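Local coordinates for protein transcriptional regulator, LacI family (Arthrobacter sp., PDB 4RKQ) that probably regulates transcription as a LacI-family repressor-like protein, its effector-binding region resembling periplasmic sugar-binding proteins and probably sensing a small sugar ligand, at residues V118-A121 with Q122-S126; A156-L159 with D160-A164; A181-A184 with F185-H189. All blocks are in the same frame, centred on the assembly; numbering follows the deposited sequence. Where two conformers were deposited one is given.

Contact 1: residues V118-A121 with Q122-S126; sequences VAVA and QLMDS
Val120 and Met124, one helical turn apart, lie side by side and point the same way, with Val120 CG1 4.2 Å from Met124 CG. The methionine CG also rests on the backbone, 3.4 Å from Val120 O, because chi1 of -65° sets it beside its own backbone N, over the preceding turn. In the backbone, Met124 N donates to Val120 O and Asp125 N to Ala121 O, both at 2.9 Å, whereas Leu123 N reaches Ala119 O only weakly. These are the last turns of helix 112-125, which leads into strand 131-136 in the C-terminal half of a periplasmic-binding-protein-like fold. Ala119, Val120 and Leu123 face the sheet: small Ala119 packs on Leu196 of strand 194-197, where a short side chain fits between helix and sheet, and branched Leu123 reaches Leu196, Ile224 and Ile131. Asp125, by contrast, is exposed, as suits a charged residue; its carboxylate lies back along the helix, with OD1 3.0 Å from Ala121 O, a pairing of two acceptors that gives no bond. Helical backbone angles stop at Ser126, whose N still bonds to Gln122 O at 3.2 Å.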
ATOM      1  N   VAL A 118      -6.263  26.007  -4.792  1.00 24.35           N
ATOM      2  CA  VAL A 118      -5.419  25.975  -3.617  1.00 18.67           C
ATOM      3  C   VAL A 118      -3.972  25.610  -3.941  1.00 25.39           C
ATOM      4  O   VAL A 118      -3.027  26.250  -3.447  1.00 28.65           O
ATOM      5  CB  VAL A 118      -6.004  25.078  -2.524  1.00 27.50           C
ATOM      6  CG1 VAL A 118      -5.070  24.974  -1.338  1.00 33.47           C
ATOM      7  CG2 VAL A 118      -7.350  25.636  -2.064  1.00 33.74           C
ATOM      8  N   ALA A 119      -3.787  24.624  -4.809  1.00 24.00           N
ATOM      9  CA  ALA A 119      -2.439  24.111  -5.097  1.00 25.79           C
ATOM     10  C   ALA A 119      -1.656  25.156  -5.897  1.00 30.27           C
ATOM     11  O   ALA A 119      -0.513  25.446  -5.594  1.00 28.64           O
ATOM     12  CB  ALA A 119      -2.514  22.809  -5.872  1.00 20.45           C
ATOM     13  N   VAL A 120      -2.292  25.702  -6.921  1.00 25.97           N
ATOM     14  CA  VAL A 120      -1.712  26.758  -7.744  1.00 30.19           C
ATOM     15  C   VAL A 120      -1.374  28.008  -6.899  1.00 26.42           C
ATOM     16  O   VAL A 120      -0.319  28.593  -7.067  1.00 31.69           O
ATOM     17  CB  VAL A 120      -2.629  27.092  -8.936  1.00 23.67           C
ATOM     18  CG1 VAL A 120      -2.090  28.285  -9.717  1.00 38.30           C
ATOM     19  CG2 VAL A 120      -2.678  25.896  -9.883  1.00 32.69           C
ATOM     20  N   ALA A 121      -2.232  28.347  -5.942  1.00 32.17           N
ATOM     21  CA  ALA A 121      -1.992  29.489  -5.063  1.00 31.14           C
ATOM     22  C   ALA A 121      -0.703  29.361  -4.310  1.00 46.25           C
ATOM     23  O   ALA A 121      -0.013  30.359  -4.089  1.00 24.13           O
ATOM     24  CB  ALA A 121      -3.130  29.667  -4.091  1.00 30.05           C
ATOM     25  N   GLN A 122      -0.383  28.140  -3.896  1.00 34.52           N
ATOM     26  CA  GLN A 122       0.834  27.917  -3.146  1.00 26.45           C
ATOM     27  C   GLN A 122       2.022  28.219  -4.008  1.00 27.56           C
ATOM     28  O   GLN A 122       2.990  28.837  -3.551  1.00 28.76           O
ATOM     29  CB  GLN A 122       0.933  26.473  -2.625  1.00 33.05           C
ATOM     30  CG  GLN A 122       2.304  26.125  -2.051  1.00 33.19           C
ATOM     31  CD  GLN A 122       2.670  26.940  -0.817  1.00 34.88           C
ATOM     32  OE1 GLN A 122       1.805  27.306  -0.024  1.00 32.88           O
ATOM     33  NE2 GLN A 122       3.968  27.194  -0.637  1.00 37.08           N
ATOM     34  N   LEU A 123       1.978  27.771  -5.254  1.00 21.76           N
ATOM     35  CA  LEU A 123       3.108  28.007  -6.164  1.00 22.72           C
ATOM     36  C   LEU A 123       3.230  29.507  -6.512  1.00 33.23           C
ATOM     37  O   LEU A 123       4.333  30.064  -6.547  1.00 30.47           O
ATOM     38  CB  LEU A 123       2.985  27.164  -7.412  1.00 24.86           C
ATOM     39  CG  LEU A 123       3.070  25.652  -7.142  1.00 32.93           C
ATOM     40  CD1 LEU A 123       3.033  24.875  -8.442  1.00 36.24           C
ATOM     41  CD2 LEU A 123       4.326  25.279  -6.377  1.00 29.42           C
ATOM     42  N   MET A 124       2.099  30.171  -6.706  1.00 26.74           N
ATOM     43  CA  MET A 124       2.112  31.623  -6.945  1.00 44.71           C
ATOM     44  C   MET A 124       2.691  32.388  -5.767  1.00 49.40           C
ATOM     45  O   MET A 124       3.509  33.280  -5.954  1.00 35.94           O
ATOM     46  CB  MET A 124       0.710  32.145  -7.237  1.00 38.69           C
ATOM     47  CG  MET A 124       0.106  31.630  -8.516  1.00 36.23           C
ATOM     48  SD  MET A 124       0.948  31.984 -10.059  1.00 37.60           S
ATOM     49  CE  MET A 124       1.959  30.597 -10.390  1.00 42.04           C
ATOM     50  N   ASP A 125       2.281  32.026  -4.554  1.00 37.72           N
ATOM     51  CA  ASP A 125       2.788  32.674  -3.348  1.00 48.88           C
ATOM     52  C   ASP A 125       4.294  32.590  -3.263  1.00 42.80           C
ATOM     53  O   ASP A 125       4.930  33.530  -2.826  1.00 39.78           O
ATOM     54  CB  ASP A 125       2.197  32.058  -2.073  1.00 38.68           C
ATOM     55  CG  ASP A 125       0.693  32.285  -1.949  1.00100.07           C
ATOM     56  OD1 ASP A 125       0.098  33.008  -2.790  1.00 64.43           O
ATOM     57  OD2 ASP A 125       0.101  31.712  -1.010  1.00 67.64           O
ATOM     58  N   SER A 126       4.862  31.464  -3.684  1.00 30.74           N
ATOM     59  CA  SER A 126       6.310  31.277  -3.650  0.50 26.63           C
ATOM     60  C   SER A 126       6.953  31.769  -4.937  1.00 33.55           C
ATOM     61  O   SER A 126       8.141  31.524  -5.185  1.00 31.07           O
ATOM     62  CB  SER A 126       6.641  29.806  -3.424  0.50 32.06           C
ATOM     63  OG  SER A 126       5.977  29.355  -2.265  0.50 26.46           O
TER

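Contact 2: residues A156-L159 with D160-A164; sequences AGRL and DELGA
Leu159 O accepts Ala164 N at 3.0 Å, nearly in line with the carbonyl, and an extra, weak bond from Leu162 N at 3.3 Å. The Ala164 bond, together with that from Gly163 N to Asp160 O, makes the Schellman motif that ends helix 150-161, the helix of the beta-alpha-beta unit running from strand 131-136 to strand 166-171. Gly163 takes the positive phi, 63°, which a residue without a side chain adopts easily. The turn brings the small Ala164 back against the helix, its CB 3.8 Å from Leu159 CD2. Leucine suits position 159 because its branched end packs against this alanine, Val120 of helix 112-125 and Trp166. Asp160, on the exposed side, directs OD1 to Trp166 NE1 in a hydrogen bond. Arg158 begins with CG anti to its backbone nitrogen (chi1 -179°) and bends at chi2, which carries its guanidinium forward, toward the C-terminal end, alongside Leu162. Leu162 covers one face of that group, with CD2 over its centre, 4.2 Å above the plane. At the edge, in plane, Glu161 OE1 forms a long, weak salt bridge with Arg158 NH1 at 3.5 Å, the carboxylate turned 84° from the guanidinium.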
ATOM      1  N   ALA A 156      -5.245  22.971 -15.395  1.00 26.57           N
ATOM      2  CA  ALA A 156      -4.940  23.683 -16.637  1.00 35.60           C
ATOM      3  C   ALA A 156      -5.813  24.922 -16.777  1.00 31.54           C
ATOM      4  O   ALA A 156      -5.324  25.988 -17.134  1.00 46.26           O
ATOM      5  CB  ALA A 156      -5.134  22.784 -17.815  1.00 27.50           C
ATOM      6  N   GLY A 157      -7.095  24.761 -16.474  1.00 29.70           N
ATOM      7  CA  GLY A 157      -8.028  25.855 -16.350  1.00 34.41           C
ATOM      8  C   GLY A 157      -7.547  26.955 -15.433  1.00 44.47           C
ATOM      9  O   GLY A 157      -7.588  28.116 -15.808  1.00 38.98           O
ATOM     10  N   ARG A 158      -7.083  26.604 -14.233  1.00 28.58           N
ATOM     11  CA  ARG A 158      -6.664  27.612 -13.295  1.00 27.09           C
ATOM     12  C   ARG A 158      -5.415  28.343 -13.782  1.00 30.59           C
ATOM     13  O   ARG A 158      -5.315  29.572 -13.672  1.00 36.47           O
ATOM     14  CB  ARG A 158      -6.435  27.021 -11.911  1.00 21.53           C
ATOM     15  CG  ARG A 158      -6.015  28.009 -10.839  1.00 32.73           C
ATOM     16  CD  ARG A 158      -7.026  29.121 -10.689  1.00 27.19           C
ATOM     17  NE  ARG A 158      -6.751  29.956  -9.519  1.00 34.93           N
ATOM     18  CZ  ARG A 158      -7.486  30.998  -9.139  1.00 43.82           C
ATOM     19  NH1 ARG A 158      -8.549  31.354  -9.844  1.00 43.44           N
ATOM     20  NH2 ARG A 158      -7.156  31.687  -8.053  1.00 40.99           N
ATOM     21  N   LEU A 159      -4.447  27.588 -14.286  1.00 37.75           N
ATOM     22  CA  LEU A 159      -3.224  28.198 -14.763  1.00 32.26           C
ATOM     23  C   LEU A 159      -3.489  29.070 -16.018  1.00 34.89           C
ATOM     24  O   LEU A 159      -2.878  30.119 -16.160  1.00 45.12           O
ATOM     25  CB  LEU A 159      -2.185  27.135 -15.081  1.00 23.18           C
ATOM     26  CG  LEU A 159      -1.553  26.418 -13.882  1.00 30.50           C
ATOM     27  CD1 LEU A 159      -0.824  25.172 -14.347  1.00 28.80           C
ATOM     28  CD2 LEU A 159      -0.604  27.333 -13.127  1.00 34.25           C
ATOM     29  N   ASP A 160      -4.347  28.615 -16.933  1.00 37.14           N
ATOM     30  CA  ASP A 160      -4.743  29.427 -18.094  1.00 34.00           C
ATOM     31  C   ASP A 160      -5.442  30.725 -17.625  1.00 40.04           C
ATOM     32  O   ASP A 160      -5.110  31.826 -18.053  1.00 44.51           O
ATOM     33  CB  ASP A 160      -5.646  28.624 -19.029  1.00 39.33           C
ATOM     34  CG  ASP A 160      -4.881  27.655 -19.911  1.00 43.37           C
ATOM     35  OD1 ASP A 160      -3.644  27.785 -20.040  1.00 40.12           O
ATOM     36  OD2 ASP A 160      -5.519  26.757 -20.504  1.00 42.62           O
ATOM     37  N   GLU A 161      -6.388  30.587 -16.714  1.00 42.97           N
ATOM     38  CA  GLU A 161      -7.070  31.730 -16.116  1.00 47.83           C
ATOM     39  C   GLU A 161      -6.114  32.754 -15.515  1.00 65.77           C
ATOM     40  O   GLU A 161      -6.384  33.940 -15.556  1.00 47.86           O
ATOM     41  CB  GLU A 161      -8.023  31.233 -15.038  1.00 41.38           C
ATOM     42  CG  GLU A 161      -8.571  32.272 -14.077  1.00 48.92           C
ATOM     43  CD  GLU A 161      -9.832  31.792 -13.386  1.00 82.64           C
ATOM     44  OE1 GLU A 161      -9.888  30.611 -12.961  1.00 57.69           O
ATOM     45  OE2 GLU A 161     -10.775  32.602 -13.280  1.00101.44           O
ATOM     46  N   LEU A 162      -5.016  32.304 -14.925  1.00 36.38           N
ATOM     47  CA  LEU A 162      -4.096  33.219 -14.271  1.00 54.19           C
ATOM     48  C   LEU A 162      -3.018  33.767 -15.228  1.00 34.43           C
ATOM     49  O   LEU A 162      -2.116  34.485 -14.791  1.00 36.99           O
ATOM     50  CB  LEU A 162      -3.445  32.538 -13.060  1.00 37.87           C
ATOM     51  CG  LEU A 162      -4.327  32.271 -11.835  1.00 58.04           C
ATOM     52  CD1 LEU A 162      -3.513  31.598 -10.739  1.00 48.79           C
ATOM     53  CD2 LEU A 162      -4.951  33.554 -11.315  1.00 63.81           C
ATOM     54  N   GLY A 163      -3.097  33.418 -16.514  1.00 39.85           N
ATOM     55  CA  GLY A 163      -2.048  33.779 -17.476  1.00 48.92           C
ATOM     56  C   GLY A 163      -0.681  33.177 -17.185  1.00 58.73           C
ATOM     57  O   GLY A 163       0.338  33.670 -17.651  1.00 43.15           O
ATOM     58  N   ALA A 164      -0.623  32.093 -16.427  1.00 42.32           N
ATOM     59  CA  ALA A 164       0.661  31.494 -16.162  1.00 46.02           C
ATOM     60  C   ALA A 164       1.244  30.932 -17.452  1.00 28.23           C
ATOM     61  O   ALA A 164       0.528  30.561 -18.383  1.00 48.35           O
ATOM     62  CB  ALA A 164       0.558  30.426 -15.096  1.00 56.22           C
TER

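Contact 3: residues A181-A184 with F185-H189; sequences AAAA and FLREH
Regular helical bonds link Phe185 N to Ala181 O, Leu186 N to Ala182 O at 2.9 Å and Arg187 N to Ala183 O, whereas that from Glu188 N to Ala184 O is weak. The segments form the end of helix 175-188, which follows strand 166-171 in the alpha/beta lobe of the periplasmic-binding-protein-like fold, where helices pack on a largely parallel sheet. Alanine suits three positions here: Ala181 lies against Ile169 and Ala171 of that strand, while Ala182 and Ala183 meet Ala209 of helix 200-212, and their short side chains let the two helices come close. Leu186 sets CG 3.3 Å from Ala182 O and extends to Leu210, an apolar branch suited to a buried site. Arg187, on the exposed side, bends at chi2 and chi3 and folds back over the preceding turn, with Ala184 CA over one face of its guanidinium, offset toward the rim. In Phe185, chi1 of -177° swings the ring to the side of its own carbonyl carbon, toward Ser167 and Ile169. His189 N closes the last turn on Phe185 O at 2.7 Å, and His189 CD2 sits 3.5 Å above one face of the Phe185 ring, offset toward its rim.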
ATOM      1  N   ALA A 181       9.302  10.453 -17.303  1.00 23.38           N
ATOM      2  CA  ALA A 181       8.733  11.582 -18.042  1.00 30.69           C
ATOM      3  C   ALA A 181       9.192  12.919 -17.480  1.00 32.64           C
ATOM      4  O   ALA A 181       9.411  13.869 -18.219  1.00 29.80           O
ATOM      5  CB  ALA A 181       7.227  11.503 -18.078  1.00 27.48           C
ATOM      6  N   ALA A 182       9.369  12.999 -16.181  1.00 19.55           N
ATOM      7  CA  ALA A 182       9.824  14.221 -15.547  1.00 17.45           C
ATOM      8  C   ALA A 182      11.290  14.493 -15.936  1.00 34.61           C
ATOM      9  O   ALA A 182      11.629  15.615 -16.277  1.00 26.01           O
ATOM     10  CB  ALA A 182       9.661  14.195 -14.034  1.00 28.83           C
ATOM     11  N   ALA A 183      12.135  13.464 -15.891  1.00 23.12           N
ATOM     12  CA  ALA A 183      13.562  13.589 -16.257  1.00 28.60           C
ATOM     13  C   ALA A 183      13.740  14.096 -17.685  1.00 24.96           C
ATOM     14  O   ALA A 183      14.589  14.973 -17.945  1.00 30.29           O
ATOM     15  CB  ALA A 183      14.288  12.247 -16.064  1.00 33.96           C
ATOM     16  N   ALA A 184      12.942  13.568 -18.610  1.00 34.88           N
ATOM     17  CA  ALA A 184      13.019  13.949 -20.033  1.00 30.91           C
ATOM     18  C   ALA A 184      12.656  15.406 -20.204  1.00 35.40           C
ATOM     19  O   ALA A 184      13.347  16.160 -20.877  1.00 39.45           O
ATOM     20  CB  ALA A 184      12.099  13.090 -20.882  1.00 29.31           C
ATOM     21  N   PHE A 185      11.569  15.796 -19.555  1.00 31.52           N
ATOM     22  CA  PHE A 185      11.105  17.167 -19.560  1.00 28.40           C
ATOM     23  C   PHE A 185      12.094  18.160 -18.955  1.00 31.37           C
ATOM     24  O   PHE A 185      12.286  19.234 -19.507  1.00 31.65           O
ATOM     25  CB  PHE A 185       9.798  17.257 -18.787  1.00 30.46           C
ATOM     26  CG  PHE A 185       9.194  18.622 -18.786  1.00 27.75           C
ATOM     27  CD1 PHE A 185       8.440  19.056 -19.851  1.00 32.18           C
ATOM     28  CD2 PHE A 185       9.379  19.457 -17.723  1.00 25.47           C
ATOM     29  CE1 PHE A 185       7.892  20.313 -19.853  1.00 30.13           C
ATOM     30  CE2 PHE A 185       8.834  20.714 -17.702  1.00 28.72           C
ATOM     31  CZ  PHE A 185       8.073  21.137 -18.765  1.00 29.20           C
ATOM     32  N   LEU A 186      12.673  17.826 -17.799  1.00 33.76           N
ATOM     33  CA  LEU A 186      13.657  18.692 -17.137  1.00 25.60           C
ATOM     34  C   LEU A 186      14.967  18.898 -17.953  1.00 32.30           C
ATOM     35  O   LEU A 186      15.549  19.964 -17.868  1.00 44.28           O
ATOM     36  CB  LEU A 186      13.991  18.162 -15.743  1.00 28.77           C
ATOM     37  CG  LEU A 186      12.849  18.253 -14.727  1.00 37.08           C
ATOM     38  CD1 LEU A 186      13.138  17.347 -13.545  1.00 30.37           C
ATOM     39  CD2 LEU A 186      12.628  19.684 -14.257  1.00 29.86           C
ATOM     40  N   ARG A 187      15.412  17.891 -18.720  1.00 32.52           N
ATOM     41  CA  ARG A 187      16.503  18.065 -19.729  1.00 44.47           C
ATOM     42  C   ARG A 187      16.188  19.217 -20.682  1.00 44.02           C
ATOM     43  O   ARG A 187      17.024  20.060 -20.946  1.00 47.00           O
ATOM     44  CB  ARG A 187      16.754  16.773 -20.562  1.00 39.38           C
ATOM     45  CG  ARG A 187      18.095  16.091 -20.292  1.00 69.74           C
ATOM     46  CD  ARG A 187      17.942  14.626 -19.912  1.00 90.86           C
ATOM     47  NE  ARG A 187      17.482  13.794 -21.017  1.00 92.89           N
ATOM     48  CZ  ARG A 187      16.814  12.643 -20.886  1.00132.35           C
ATOM     49  NH1 ARG A 187      16.445  11.985 -21.972  1.00 73.47           N
ATOM     50  NH2 ARG A 187      16.494  12.139 -19.694  1.00 61.01           N
ATOM     51  N   GLU A 188      14.958  19.239 -21.172  1.00 35.83           N
ATOM     52  CA  GLU A 188      14.490  20.262 -22.075  1.00 39.93           C
ATOM     53  C   GLU A 188      14.086  21.560 -21.389  1.00 52.71           C
ATOM     54  O   GLU A 188      14.239  22.611 -21.971  1.00 47.41           O
ATOM     55  CB  GLU A 188      13.333  19.720 -22.908  1.00 35.78           C
ATOM     56  CG  GLU A 188      13.778  18.766 -24.009  1.00 91.18           C
ATOM     57  CD  GLU A 188      12.931  18.877 -25.270  1.00160.36           C
ATOM     58  OE1 GLU A 188      13.512  18.988 -26.374  1.00 90.36           O
ATOM     59  OE2 GLU A 188      11.686  18.869 -25.159  1.00111.45           O
ATOM     60  N   HIS A 189      13.576  21.499 -20.162  1.00 46.19           N
ATOM     61  CA  HIS A 189      13.097  22.693 -19.470  1.00 27.15           C
ATOM     62  C   HIS A 189      13.737  22.866 -18.087  1.00 32.93           C
ATOM     63  O   HIS A 189      13.078  22.770 -17.069  1.00 31.14           O
ATOM     64  CB  HIS A 189      11.564  22.695 -19.400  1.00 36.08           C
ATOM     65  CG  HIS A 189      10.892  22.716 -20.744  1.00 37.25           C
ATOM     66  ND1 HIS A 189      10.448  23.878 -21.338  1.00 82.42           N
ATOM     67  CD2 HIS A 189      10.609  21.720 -21.615  1.00 43.61           C
ATOM     68  CE1 HIS A 189       9.905  23.594 -22.509  1.00 63.64           C
ATOM     69  NE2 HIS A 189       9.991  22.292 -22.700  1.00 58.16           N
TER

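Overall arrangement
Each contact is the C-terminal end of a helix, and the three follow in chain order within one alpha/beta domain. Contacts 1 and 2 are neighbours, their centres 12 Å apart, and they meet through Val120: its CG1 lies 3.7 Å from Leu162 CD1 and 3.8 Å from Leu159 CD2, so the two helix ends share an apolar seam. Contact 3 stands apart, its centre about 22 Å from each of the other centres and its nearest atoms 11 to 12 Å away; strand 166-171 bridges the gap to contact 2, receiving side chains from both. Bound magnesium lies about 12 Å from the side chains of Leu123 and Leu186, too far for either to coordinate it.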